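Local coordinates for protein serine-threonine phosphatase 2C (Toxoplasma gondii, PDB 2I44) that binds calcium ions and probably removes phosphate from phosphoserine and phosphothreonine residues of proteins, at residues G57-T62 with S140-L145; D38-C43 with N312-T317; S158-G163 with M261-D266. All coordinates share one frame; numbering follows the deposited sequence.

Contact 1 of 3, residues G57-T62 with S140-L145. With CA (calcium ion), chain E; CA (calcium ion), chain D.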
ATOM      1  N   GLY A  57      -0.460  -3.073  -5.869  1.00 16.59           N
ATOM      2  CA  GLY A  57      -0.559  -3.137  -4.422  1.00 15.97           C
ATOM      3  C   GLY A  57       0.651  -3.759  -3.745  1.00 16.86           C
ATOM      4  O   GLY A  57       1.207  -4.743  -4.225  1.00 16.61           O
ATOM      5  N   VAL A  58       1.064  -3.164  -2.633  1.00 14.01           N
ATOM      6  CA  VAL A  58       2.190  -3.656  -1.857  1.00 12.46           C
ATOM      7  C   VAL A  58       1.708  -3.710  -0.413  1.00 12.86           C
ATOM      8  O   VAL A  58       1.014  -2.800   0.047  1.00 11.76           O
ATOM      9  CB  VAL A  58       3.413  -2.717  -1.986  1.00 13.28           C
ATOM     10  CG1 VAL A  58       4.524  -3.170  -1.044  1.00 12.48           C
ATOM     11  CG2 VAL A  58       3.915  -2.717  -3.422  1.00 10.35           C
ATOM     12  N   PHE A  59       2.078  -4.763   0.309  1.00 14.33           N
ATOM     13  CA  PHE A  59       1.602  -4.921   1.681  1.00 12.97           C
ATOM     14  C   PHE A  59       2.677  -5.280   2.695  1.00 14.69           C
ATOM     15  O   PHE A  59       3.352  -6.299   2.558  1.00 14.41           O
ATOM     16  CB  PHE A  59       0.511  -6.000   1.696  1.00 14.92           C
ATOM     17  CG  PHE A  59      -0.481  -5.867   0.575  1.00 16.56           C
ATOM     18  CD1 PHE A  59      -1.536  -4.963   0.665  1.00 16.94           C
ATOM     19  CD2 PHE A  59      -0.331  -6.613  -0.594  1.00 15.51           C
ATOM     20  CE1 PHE A  59      -2.427  -4.801  -0.390  1.00 17.35           C
ATOM     21  CE2 PHE A  59      -1.219  -6.459  -1.657  1.00 17.53           C
ATOM     22  CZ  PHE A  59      -2.269  -5.548  -1.553  1.00 18.65           C
ATOM     23  N   ASP A  60       2.831  -4.444   3.720  1.00 14.81           N
ATOM     24  CA  ASP A  60       3.822  -4.700   4.769  1.00 14.20           C
ATOM     25  C   ASP A  60       3.142  -5.383   5.955  1.00 13.80           C
ATOM     26  O   ASP A  60       2.473  -4.737   6.767  1.00 14.66           O
ATOM     27  CB  ASP A  60       4.477  -3.385   5.233  1.00 14.88           C
ATOM     28  CG  ASP A  60       5.648  -3.605   6.198  1.00 14.05           C
ATOM     29  OD1 ASP A  60       5.858  -4.752   6.650  1.00 13.24           O
ATOM     30  OD2 ASP A  60       6.358  -2.615   6.506  1.00 15.33           O
ATOM     31  N   GLY A  61       3.316  -6.697   6.055  1.00 13.60           N
ATOM     32  CA  GLY A  61       2.715  -7.425   7.154  1.00 15.66           C
ATOM     33  C   GLY A  61       3.535  -7.336   8.424  1.00 17.50           C
ATOM     34  O   GLY A  61       4.725  -7.008   8.386  1.00 18.74           O
ATOM     35  N   THR A  62       2.892  -7.608   9.552  1.00 16.29           N
ATOM     36  CA  THR A  62       3.553  -7.597  10.848  1.00 19.40           C
ATOM     37  C   THR A  62       2.821  -8.582  11.769  1.00 19.51           C
ATOM     38  O   THR A  62       1.606  -8.757  11.661  1.00 17.71           O
ATOM     39  CB  THR A  62       3.557  -6.186  11.474  1.00 20.56           C
ATOM     40  OG1 THR A  62       4.184  -6.233  12.760  1.00 25.78           O
ATOM     41  CG2 THR A  62       2.152  -5.672  11.634  1.00 22.59           C
ATOM     42  N   SER A 140      -0.988  -1.105   3.750  1.00 16.87           N
ATOM     43  CA  SER A 140      -1.372  -1.206   2.363  1.00 16.87           C
ATOM     44  C   SER A 140      -1.241   0.113   1.616  1.00 15.29           C
ATOM     45  O   SER A 140      -1.576   1.173   2.139  1.00 16.05           O
ATOM     46  CB  SER A 140      -2.814  -1.710   2.245  1.00 16.78           C
ATOM     47  OG  SER A 140      -3.287  -1.602   0.912  1.00 13.55           O
ATOM     48  N   VAL A 141      -0.695   0.028   0.409  1.00 13.96           N
ATOM     49  CA  VAL A 141      -0.602   1.162  -0.500  1.00 13.20           C
ATOM     50  C   VAL A 141      -1.067   0.534  -1.794  1.00 13.81           C
ATOM     51  O   VAL A 141      -0.484  -0.449  -2.253  1.00 14.70           O
ATOM     52  CB  VAL A 141       0.835   1.701  -0.725  1.00 13.61           C
ATOM     53  CG1 VAL A 141       1.251   2.557   0.434  1.00  8.29           C
ATOM     54  CG2 VAL A 141       1.798   0.558  -0.969  1.00 12.93           C
ATOM     55  N   THR A 142      -2.139   1.068  -2.362  1.00 14.70           N
ATOM     56  CA  THR A 142      -2.659   0.534  -3.608  1.00 13.24           C
ATOM     57  C   THR A 142      -2.852   1.649  -4.620  1.00 14.23           C
ATOM     58  O   THR A 142      -2.980   2.813  -4.258  1.00 14.62           O
ATOM     59  CB  THR A 142      -4.012  -0.182  -3.400  1.00 13.72           C
ATOM     60  OG1 THR A 142      -4.963   0.737  -2.844  1.00 10.83           O
ATOM     61  CG2 THR A 142      -3.849  -1.389  -2.484  1.00 12.17           C
ATOM     62  N   ALA A 143      -2.854   1.281  -5.892  1.00 15.22           N
ATOM     63  CA  ALA A 143      -3.045   2.240  -6.969  1.00 15.92           C
ATOM     64  C   ALA A 143      -3.882   1.585  -8.052  1.00 16.60           C
ATOM     65  O   ALA A 143      -3.570   0.488  -8.511  1.00 16.13           O
ATOM     66  CB  ALA A 143      -1.694   2.675  -7.542  1.00 14.15           C
ATOM     67  N   VAL A 144      -4.954   2.256  -8.450  1.00 16.76           N
ATOM     68  CA  VAL A 144      -5.812   1.731  -9.494  1.00 16.22           C
ATOM     69  C   VAL A 144      -5.701   2.652 -10.710  1.00 18.02           C
ATOM     70  O   VAL A 144      -6.112   3.811 -10.661  1.00 16.55           O
ATOM     71  CB  VAL A 144      -7.279   1.647  -9.011  1.00 16.04           C
ATOM     72  CG1 VAL A 144      -8.200   1.200 -10.154  1.00 14.66           C
ATOM     73  CG2 VAL A 144      -7.376   0.662  -7.849  1.00 16.57           C
ATOM     74  N   LEU A 145      -5.099   2.137 -11.779  1.00 18.39           N
ATOM     75  CA  LEU A 145      -4.945   2.889 -13.015  1.00 21.14           C
ATOM     76  C   LEU A 145      -6.158   2.595 -13.891  1.00 22.90           C
ATOM     77  O   LEU A 145      -6.482   1.434 -14.131  1.00 23.38           O
ATOM     78  CB  LEU A 145      -3.673   2.460 -13.751  1.00 19.23           C
ATOM     79  CG  LEU A 145      -3.512   3.024 -15.169  1.00 20.73           C
ATOM     80  CD1 LEU A 145      -3.274   4.525 -15.100  1.00 21.20           C
ATOM     81  CD2 LEU A 145      -2.349   2.337 -15.873  1.00 16.44           C
TER
HETATM   82 CA    CA E 402       6.658  -5.963   8.313  1.00 24.59          CA
HETATM   83 CA    CA D 401       8.377  -3.027   7.350  1.00 26.90          CA
HETATM   84  O   HOH W   1       8.808  -3.781   5.197  1.00 15.94           O
HETATM   85  O   HOH W   2       8.475  -4.939   8.210  1.00 18.46           O
HETATM   86  O   HOH W   3       7.615  -2.142   8.890  1.00 28.30           O
HETATM   87  O   HOH W   4       6.146  -4.316   9.872  1.00 22.64           O
HETATM   88  O   HOH W   5       7.415  -7.764   9.472  1.00 18.60           O

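Contact 2 of 3, residues D38-C43 with N312-T317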
ATOM      1  N   ASP A  38       6.512  -9.098   3.757  1.00 16.66           N
ATOM      2  CA  ASP A  38       6.080  -8.150   2.738  1.00 15.49           C
ATOM      3  C   ASP A  38       5.390  -8.972   1.651  1.00 16.45           C
ATOM      4  O   ASP A  38       5.811 -10.096   1.349  1.00 15.36           O
ATOM      5  CB  ASP A  38       7.280  -7.441   2.098  1.00 17.75           C
ATOM      6  CG  ASP A  38       7.680  -6.164   2.817  1.00 18.67           C
ATOM      7  OD1 ASP A  38       7.165  -5.886   3.923  1.00 20.27           O
ATOM      8  OD2 ASP A  38       8.540  -5.439   2.261  1.00 20.38           O
ATOM      9  N   ARG A  39       4.339  -8.412   1.066  1.00 14.98           N
ATOM     10  CA  ARG A  39       3.612  -9.069  -0.012  1.00 15.98           C
ATOM     11  C   ARG A  39       3.236  -8.013  -1.053  1.00 15.53           C
ATOM     12  O   ARG A  39       3.369  -6.814  -0.806  1.00 15.92           O
ATOM     13  CB  ARG A  39       2.362  -9.768   0.533  1.00 15.33           C
ATOM     14  CG  ARG A  39       2.669 -10.991   1.402  1.00 14.84           C
ATOM     15  CD  ARG A  39       3.326 -12.105   0.582  1.00 15.51           C
ATOM     16  NE  ARG A  39       3.496 -13.337   1.353  1.00 17.77           N
ATOM     17  CZ  ARG A  39       4.417 -13.528   2.298  1.00 19.32           C
ATOM     18  NH1 ARG A  39       5.281 -12.568   2.606  1.00 19.08           N
ATOM     19  NH2 ARG A  39       4.465 -14.683   2.948  1.00 20.20           N
ATOM     20  N   PHE A  40       2.772  -8.451  -2.216  1.00 16.13           N
ATOM     21  CA  PHE A  40       2.402  -7.505  -3.258  1.00 16.79           C
ATOM     22  C   PHE A  40       1.506  -8.145  -4.308  1.00 17.29           C
ATOM     23  O   PHE A  40       1.439  -9.370  -4.436  1.00 15.00           O
ATOM     24  CB  PHE A  40       3.661  -6.933  -3.909  1.00 17.57           C
ATOM     25  CG  PHE A  40       4.600  -7.978  -4.443  1.00 20.96           C
ATOM     26  CD1 PHE A  40       4.327  -8.635  -5.637  1.00 20.55           C
ATOM     27  CD2 PHE A  40       5.767  -8.297  -3.756  1.00 20.98           C
ATOM     28  CE1 PHE A  40       5.201  -9.588  -6.144  1.00 20.66           C
ATOM     29  CE2 PHE A  40       6.649  -9.255  -4.258  1.00 23.21           C
ATOM     30  CZ  PHE A  40       6.364  -9.900  -5.454  1.00 21.37           C
ATOM     31  N   THR A  41       0.835  -7.295  -5.074  1.00 17.20           N
ATOM     32  CA  THR A  41      -0.090  -7.756  -6.088  1.00 17.42           C
ATOM     33  C   THR A  41      -0.088  -6.798  -7.264  1.00 19.76           C
ATOM     34  O   THR A  41      -0.133  -5.586  -7.085  1.00 20.26           O
ATOM     35  CB  THR A  41      -1.517  -7.842  -5.498  1.00 17.72           C
ATOM     36  OG1 THR A  41      -1.537  -8.813  -4.441  1.00 16.75           O
ATOM     37  CG2 THR A  41      -2.535  -8.219  -6.578  1.00 18.53           C
ATOM     38  N   LEU A  42      -0.014  -7.349  -8.469  1.00 20.50           N
ATOM     39  CA  LEU A  42      -0.039  -6.539  -9.672  1.00 21.84           C
ATOM     40  C   LEU A  42      -0.976  -7.182 -10.686  1.00 22.61           C
ATOM     41  O   LEU A  42      -0.784  -8.334 -11.072  1.00 23.27           O
ATOM     42  CB  LEU A  42       1.374  -6.402 -10.266  1.00 23.16           C
ATOM     43  CG  LEU A  42       1.552  -5.381 -11.401  1.00 25.97           C
ATOM     44  CD1 LEU A  42       3.025  -5.106 -11.627  1.00 27.80           C
ATOM     45  CD2 LEU A  42       0.912  -5.888 -12.672  1.00 26.88           C
ATOM     46  N   CYS A  43      -2.001  -6.442 -11.097  1.00 22.18           N
ATOM     47  CA  CYS A  43      -2.954  -6.934 -12.090  1.00 23.23           C
ATOM     48  C   CYS A  43      -2.780  -6.086 -13.356  1.00 23.16           C
ATOM     49  O   CYS A  43      -3.349  -5.005 -13.471  1.00 22.05           O
ATOM     50  CB  CYS A  43      -4.382  -6.809 -11.558  1.00 24.76           C
ATOM     51  SG  CYS A  43      -5.630  -7.609 -12.598  1.00 26.28           S
ATOM     52  N   ASN A 312      12.408  -5.983   5.967  1.00 18.61           N
ATOM     53  CA  ASN A 312      11.998  -6.580   4.695  1.00 17.59           C
ATOM     54  C   ASN A 312      11.899  -5.346   3.793  1.00 17.09           C
ATOM     55  O   ASN A 312      11.496  -4.272   4.258  1.00 17.95           O
ATOM     56  CB  ASN A 312      10.599  -7.219   4.763  1.00 14.35           C
ATOM     57  CG  ASN A 312      10.547  -8.484   5.599  1.00 14.44           C
ATOM     58  OD1 ASN A 312      11.542  -9.191   5.764  1.00 16.62           O
ATOM     59  ND2 ASN A 312       9.363  -8.791   6.107  1.00 10.25           N
ATOM     60  N   ILE A 313      12.260  -5.487   2.522  1.00 16.80           N
ATOM     61  CA  ILE A 313      12.199  -4.372   1.586  1.00 17.42           C
ATOM     62  C   ILE A 313      11.524  -4.825   0.306  1.00 17.64           C
ATOM     63  O   ILE A 313      11.898  -5.837  -0.279  1.00 17.71           O
ATOM     64  CB  ILE A 313      13.605  -3.842   1.217  1.00 19.85           C
ATOM     65  CG1 ILE A 313      14.439  -3.617   2.479  1.00 23.32           C
ATOM     66  CG2 ILE A 313      13.473  -2.525   0.449  1.00 18.64           C
ATOM     67  CD1 ILE A 313      15.881  -3.225   2.200  1.00 24.22           C
ATOM     68  N   THR A 314      10.522  -4.068  -0.121  1.00 15.47           N
ATOM     69  CA  THR A 314       9.793  -4.372  -1.340  1.00 15.42           C
ATOM     70  C   THR A 314       9.558  -3.090  -2.116  1.00 16.16           C
ATOM     71  O   THR A 314       9.124  -2.078  -1.554  1.00 14.86           O
ATOM     72  CB  THR A 314       8.436  -5.032  -1.028  1.00 16.71           C
ATOM     73  OG1 THR A 314       8.664  -6.322  -0.451  1.00 18.97           O
ATOM     74  CG2 THR A 314       7.597  -5.190  -2.290  1.00 19.15           C
ATOM     75  N   ALA A 315       9.850  -3.139  -3.409  1.00 15.70           N
ATOM     76  CA  ALA A 315       9.661  -1.986  -4.270  1.00 16.15           C
ATOM     77  C   ALA A 315       9.002  -2.410  -5.582  1.00 16.21           C
ATOM     78  O   ALA A 315       9.357  -3.427  -6.170  1.00 15.86           O
ATOM     79  CB  ALA A 315      11.000  -1.310  -4.546  1.00 14.21           C
HETATM   80  N   MSE A 316       8.018  -1.632  -6.010  1.00 17.01           N
HETATM   81  CA  MSE A 316       7.304  -1.889  -7.249  1.00 19.63           C
HETATM   82  C   MSE A 316       7.396  -0.572  -8.008  1.00 19.02           C
HETATM   83  O   MSE A 316       6.914   0.453  -7.531  1.00 19.12           O
HETATM   84  CB  MSE A 316       5.833  -2.236  -6.958  1.00 20.94           C
HETATM   85  CG  MSE A 316       4.990  -2.571  -8.193  1.00 25.03           C
HETATM   86 SE   MSE A 316       3.113  -2.947  -7.775  1.00 36.08          SE
HETATM   87  CE  MSE A 316       3.304  -4.789  -7.236  1.00 25.35           C
ATOM     88  N   THR A 317       8.039  -0.596  -9.172  1.00 19.20           N
ATOM     89  CA  THR A 317       8.199   0.600  -9.987  1.00 19.37           C
ATOM     90  C   THR A 317       7.299   0.576 -11.218  1.00 19.88           C
ATOM     91  O   THR A 317       7.219  -0.428 -11.920  1.00 19.44           O
ATOM     92  CB  THR A 317       9.670   0.767 -10.443  1.00 21.51           C
ATOM     93  OG1 THR A 317      10.150  -0.463 -11.003  1.00 19.35           O
ATOM     94  CG2 THR A 317      10.552   1.158  -9.265  1.00 20.66           C
TER
HETATM   95  O   HOH W   1       8.808  -3.781   5.197  1.00 15.94           O

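Contact 3 of 3, residues S158-G163 with M261-D266. With CA (calcium ion), chain D.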
ATOM      1  N   SER A 158       3.187   2.400   4.690  1.00 10.98           N
ATOM      2  CA  SER A 158       3.888   2.065   3.453  1.00 11.12           C
ATOM      3  C   SER A 158       3.569   3.307   2.617  1.00 11.43           C
ATOM      4  O   SER A 158       2.584   3.999   2.896  1.00 11.89           O
ATOM      5  CB  SER A 158       3.303   0.817   2.790  1.00 12.91           C
ATOM      6  OG  SER A 158       3.680  -0.350   3.491  1.00 10.20           O
ATOM      7  N   ARG A 159       4.374   3.606   1.601  1.00 13.04           N
ATOM      8  CA  ARG A 159       4.126   4.812   0.819  1.00 12.93           C
ATOM      9  C   ARG A 159       4.246   4.677  -0.689  1.00 12.81           C
ATOM     10  O   ARG A 159       4.854   3.739  -1.207  1.00 13.11           O
ATOM     11  CB  ARG A 159       5.094   5.912   1.257  1.00 12.34           C
ATOM     12  CG  ARG A 159       5.091   6.223   2.739  1.00 15.63           C
ATOM     13  CD  ARG A 159       6.222   7.177   3.076  1.00 15.42           C
ATOM     14  NE  ARG A 159       6.263   7.508   4.492  1.00 16.78           N
ATOM     15  CZ  ARG A 159       7.118   8.377   5.025  1.00 19.52           C
ATOM     16  NH1 ARG A 159       8.000   8.998   4.250  1.00 21.81           N
ATOM     17  NH2 ARG A 159       7.092   8.639   6.325  1.00 17.81           N
ATOM     18  N   ILE A 160       3.671   5.653  -1.382  1.00 12.78           N
ATOM     19  CA  ILE A 160       3.736   5.729  -2.836  1.00 15.13           C
ATOM     20  C   ILE A 160       4.411   7.051  -3.193  1.00 13.49           C
ATOM     21  O   ILE A 160       3.968   8.110  -2.756  1.00 15.37           O
ATOM     22  CB  ILE A 160       2.331   5.706  -3.487  1.00 15.22           C
ATOM     23  CG1 ILE A 160       1.618   4.394  -3.150  1.00 16.04           C
ATOM     24  CG2 ILE A 160       2.459   5.861  -5.005  1.00 13.01           C
ATOM     25  CD1 ILE A 160       0.265   4.242  -3.835  1.00 15.55           C
ATOM     26  N   ALA A 161       5.488   6.986  -3.967  1.00 13.65           N
ATOM     27  CA  ALA A 161       6.198   8.195  -4.386  1.00 13.79           C
ATOM     28  C   ALA A 161       5.906   8.432  -5.866  1.00 15.65           C
ATOM     29  O   ALA A 161       5.653   7.486  -6.621  1.00 14.12           O
ATOM     30  CB  ALA A 161       7.694   8.042  -4.159  1.00 15.02           C
HETATM   31  N   MSE A 162       5.938   9.690  -6.281  1.00 16.61           N
HETATM   32  CA  MSE A 162       5.635  10.018  -7.667  1.00 20.27           C
HETATM   33  C   MSE A 162       6.637  10.992  -8.273  1.00 20.34           C
HETATM   34  O   MSE A 162       6.962  12.021  -7.681  1.00 22.90           O
HETATM   35  CB  MSE A 162       4.225  10.613  -7.756  1.00 22.39           C
HETATM   36  CG  MSE A 162       3.699  10.786  -9.177  1.00 26.93           C
HETATM   37 SE   MSE A 162       3.035   9.130  -9.922  1.00 38.15          SE
HETATM   38  CE  MSE A 162       1.143   9.435  -9.604  1.00 24.58           C
ATOM     39  N   GLY A 163       7.129  10.652  -9.458  1.00 20.33           N
ATOM     40  CA  GLY A 163       8.073  11.511 -10.146  1.00 21.59           C
ATOM     41  C   GLY A 163       7.381  12.169 -11.326  1.00 22.87           C
ATOM     42  O   GLY A 163       6.879  11.482 -12.215  1.00 24.76           O
HETATM   43  N   MSE A 261       5.903   5.992 -10.809  1.00 20.53           N
HETATM   44  CA  MSE A 261       5.213   5.821  -9.543  1.00 20.23           C
HETATM   45  C   MSE A 261       5.937   4.680  -8.849  1.00 20.03           C
HETATM   46  O   MSE A 261       6.294   3.685  -9.487  1.00 20.96           O
HETATM   47  CB  MSE A 261       3.739   5.473  -9.786  1.00 21.71           C
HETATM   48  CG  MSE A 261       2.928   5.218  -8.522  1.00 24.54           C
HETATM   49 SE   MSE A 261       1.038   4.937  -8.906  1.00 37.87          SE
HETATM   50  CE  MSE A 261       0.357   6.606  -8.223  1.00 26.50           C
ATOM     51  N   ILE A 262       6.175   4.829  -7.550  1.00 18.59           N
ATOM     52  CA  ILE A 262       6.875   3.803  -6.791  1.00 17.48           C
ATOM     53  C   ILE A 262       6.084   3.409  -5.553  1.00 17.97           C
ATOM     54  O   ILE A 262       5.840   4.236  -4.671  1.00 17.56           O
ATOM     55  CB  ILE A 262       8.273   4.296  -6.330  1.00 17.93           C
ATOM     56  CG1 ILE A 262       9.126   4.673  -7.544  1.00 17.99           C
ATOM     57  CG2 ILE A 262       8.965   3.211  -5.506  1.00 15.66           C
ATOM     58  CD1 ILE A 262      10.482   5.252  -7.181  1.00 17.89           C
ATOM     59  N   LEU A 263       5.668   2.151  -5.499  1.00 16.56           N
ATOM     60  CA  LEU A 263       4.948   1.654  -4.338  1.00 16.30           C
ATOM     61  C   LEU A 263       5.983   0.854  -3.556  1.00 15.37           C
ATOM     62  O   LEU A 263       6.658  -0.009  -4.121  1.00 18.41           O
ATOM     63  CB  LEU A 263       3.776   0.753  -4.748  1.00 15.17           C
ATOM     64  CG  LEU A 263       2.641   1.383  -5.571  1.00 18.91           C
ATOM     65  CD1 LEU A 263       3.015   1.402  -7.044  1.00 16.89           C
ATOM     66  CD2 LEU A 263       1.349   0.588  -5.372  1.00 16.88           C
ATOM     67  N   ALA A 264       6.121   1.142  -2.266  1.00 13.31           N
ATOM     68  CA  ALA A 264       7.103   0.437  -1.456  1.00 14.44           C
ATOM     69  C   ALA A 264       6.788   0.437   0.040  1.00 12.47           C
ATOM     70  O   ALA A 264       6.034   1.274   0.538  1.00 11.95           O
ATOM     71  CB  ALA A 264       8.485   1.044  -1.698  1.00 10.92           C
ATOM     72  N   THR A 265       7.373  -0.515   0.755  1.00 14.28           N
ATOM     73  CA  THR A 265       7.183  -0.613   2.198  1.00 14.28           C
ATOM     74  C   THR A 265       8.176   0.310   2.899  1.00 15.64           C
ATOM     75  O   THR A 265       9.090   0.855   2.257  1.00 14.92           O
ATOM     76  CB  THR A 265       7.398  -2.056   2.691  1.00 13.62           C
ATOM     77  OG1 THR A 265       8.702  -2.505   2.312  1.00 18.43           O
ATOM     78  CG2 THR A 265       6.364  -2.976   2.083  1.00 11.70           C
ATOM     79  N   ASP A 266       8.005   0.481   4.211  1.00 16.34           N
ATOM     80  CA  ASP A 266       8.895   1.346   4.972  1.00 14.93           C
ATOM     81  C   ASP A 266      10.304   0.788   4.979  1.00 15.21           C
ATOM     82  O   ASP A 266      11.251   1.468   5.365  1.00 13.36           O
ATOM     83  CB  ASP A 266       8.380   1.556   6.410  1.00 18.05           C
ATOM     84  CG  ASP A 266       8.315   0.267   7.228  1.00 18.91           C
ATOM     85  OD1 ASP A 266       8.683  -0.813   6.722  1.00 19.18           O
ATOM     86  OD2 ASP A 266       7.883   0.344   8.395  1.00 23.34           O
TER
HETATM   87 CA    CA D 401       8.377  -3.027   7.350  1.00 26.90          CA
HETATM   88  O   HOH W   6       5.579  -0.224   5.622  1.00  8.31           O
HETATM   89  O   HOH W   3       7.615  -2.142   8.890  1.00 28.30           O
HETATM   90  O   HOH W   1       8.808  -3.781   5.197  1.00 15.94           O
HETATM   91  O   HOH W   2       8.475  -4.939   8.210  1.00 18.46           O

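Contact 1 of 3, residues G57-T62 with S140-L145
Val58 and Val141 face each other as an antiparallel hydrogen-bonded pair. Val58 N donates to Val141 O over 3.1 Å, while the return bond, from Val141 N to Val58 O, is weak at 3.3 Å. The two valine side chains lie on the same face of the sheet, where CG2 of Val141 rests 3.8 Å from Val58 CB. That methyl takes the position between backbone N and carbonyl carbon, which also brings it close to Val58 O. These are central strands in one of the two antiparallel sheets of the PP2C beta-sandwich, and strand 53-62 runs on into the metal site: Asp60 OD1 and Gly61 O bind the same calcium ion, each at 2.2 Å, whereas Asp60 OD2 binds the second. On the other face, Ser140 meets the edge of the Phe59 ring, its OG lying near the ring plane 3.6 Å from CE1. The hydroxyl is hydrogen-bonded to Tyr117, as is that of Thr142, and the Phe59 side chain also packs on helix 66-80. Next along, Gly57 pairs with Thr142 without hydrogen bonds; Gly57 CA makes a CA-H...O contact of 3.5 Å with Val141 O, and Thr142 CG2 sits 4.2 Å from Gly57 CA.

Contact 2 of 3, residues D38-C43 with N312-T317
Asp38 OD2 accepts two hydroxyl hydrogen bonds, one from Thr314 and one from Thr265. Thr314 OG1 donates over 2.9 Å to the anti lone pair of Asp38 OD2, the one turned away from the other carboxylate oxygen. The hydroxyl is itself hydrogen-bonded to Thr28, which leaves it held between two partners. The second carboxylate oxygen is bridged by water: one water donates to Asp38 OD1 at 3.0 Å and to Asn312 O at 2.9 Å. Because this water is also a ligand of a calcium ion, Asp38 acts as a second-shell residue, and bonds at both oxygens probably fix the carboxylate's rotation. CB of Asn312 packs against the same carboxylate, 3.7 Å from Asp38 CG.

Farther along, the contact turns apolar. With its methyl anti to the backbone N, Thr314 reaches CG2 obliquely to Phe40 CD2 at 3.9 Å. The selenomethionine Met316 stretches out fully until it bends at its last torsion (chi3 -82°), which lays CE among Phe40 CB, Leu42 CB at 3.9 Å and the carbonyl oxygen of Thr41.

Strands 38-43 and 313-317 run nearly parallel, 15° apart, but their short axes come no nearer than 7.6 Å, so they meet mainly through side chains across the PP2C beta-sandwich, each in a different sheet. Ile26 of strand 22-29 touches Phe40, Leu42 and Met316, Phe56 of strand 53-62 also reaches Met316, and helix 291-305 covers the opposite side of strand 313-320 at Ile313 and Thr317.

Contact 3 of 3, residues S158-G163 with M261-D266
A calcium site sits at the end of this antiparallel strand pair, where strand 258-264 gives way to helix 266-269. Asp266 OD1 binds the ion at 2.3 Å, and Asp60 and Asp311 supply its other protein ligands. Just before, Thr265 occupies the N-cap position; its OG1 accepts a weak hydrogen bond from Gly267 N and is hydrogen-bonded to Asp38. Across from it, one water accepts from Asp266 N at 2.9 Å and links it to Ser158 OG, itself also hydrogen-bonded to Thr139.

Four backbone hydrogen bonds tie the strands, two each for the pairs Arg159-Ala264 and Ala161-Ile262; Ala161 N to Ile262 O and its return bond are both 2.9 Å. On one face Ile160 and Met261 meet, Ile160 CG2 lying 3.6 Å from Met261 CG. Ile160 also runs alongside Leu263 in the same sense, its CG1 4.0 Å from Leu263 CG. Met162, bent at its second and third torsions (chi2 80°), swings its selenium against Met261 CB at 3.7 Å.

The face carrying Ile160, Met261 and Leu263 turns to the other sheet, packing on strands 137-146, 149-155 and 53-62. Opposite, Arg159 forms a salt bridge with Asp178 and a cation-pi contact with Phe174 of the neighbouring strand 169-174.

Overall arrangement
All three contacts are buried, contact 1 almost at the centre of the chain and the other two about 8 to 9 Å from it. Contacts 1 and 3 are antiparallel backbone pairings, one in each sheet of the sandwich, whereas contact 2 joins the two sheets mainly through side chains and a shared water. Strand 38-43 of contact 2 flanks strand 53-62 of contact 1, and strand 313-320 flanks strand 258-264 of contact 3. Their metal-side ends converge: contacts 1 and 3 supply carboxylate ligands to a shared calcium ion, while contact 2 touches one of its waters. Away from the metals, contacts 2 and 3 turn apolar, whereas contact 1 keeps hydroxyls beside its aromatic ring.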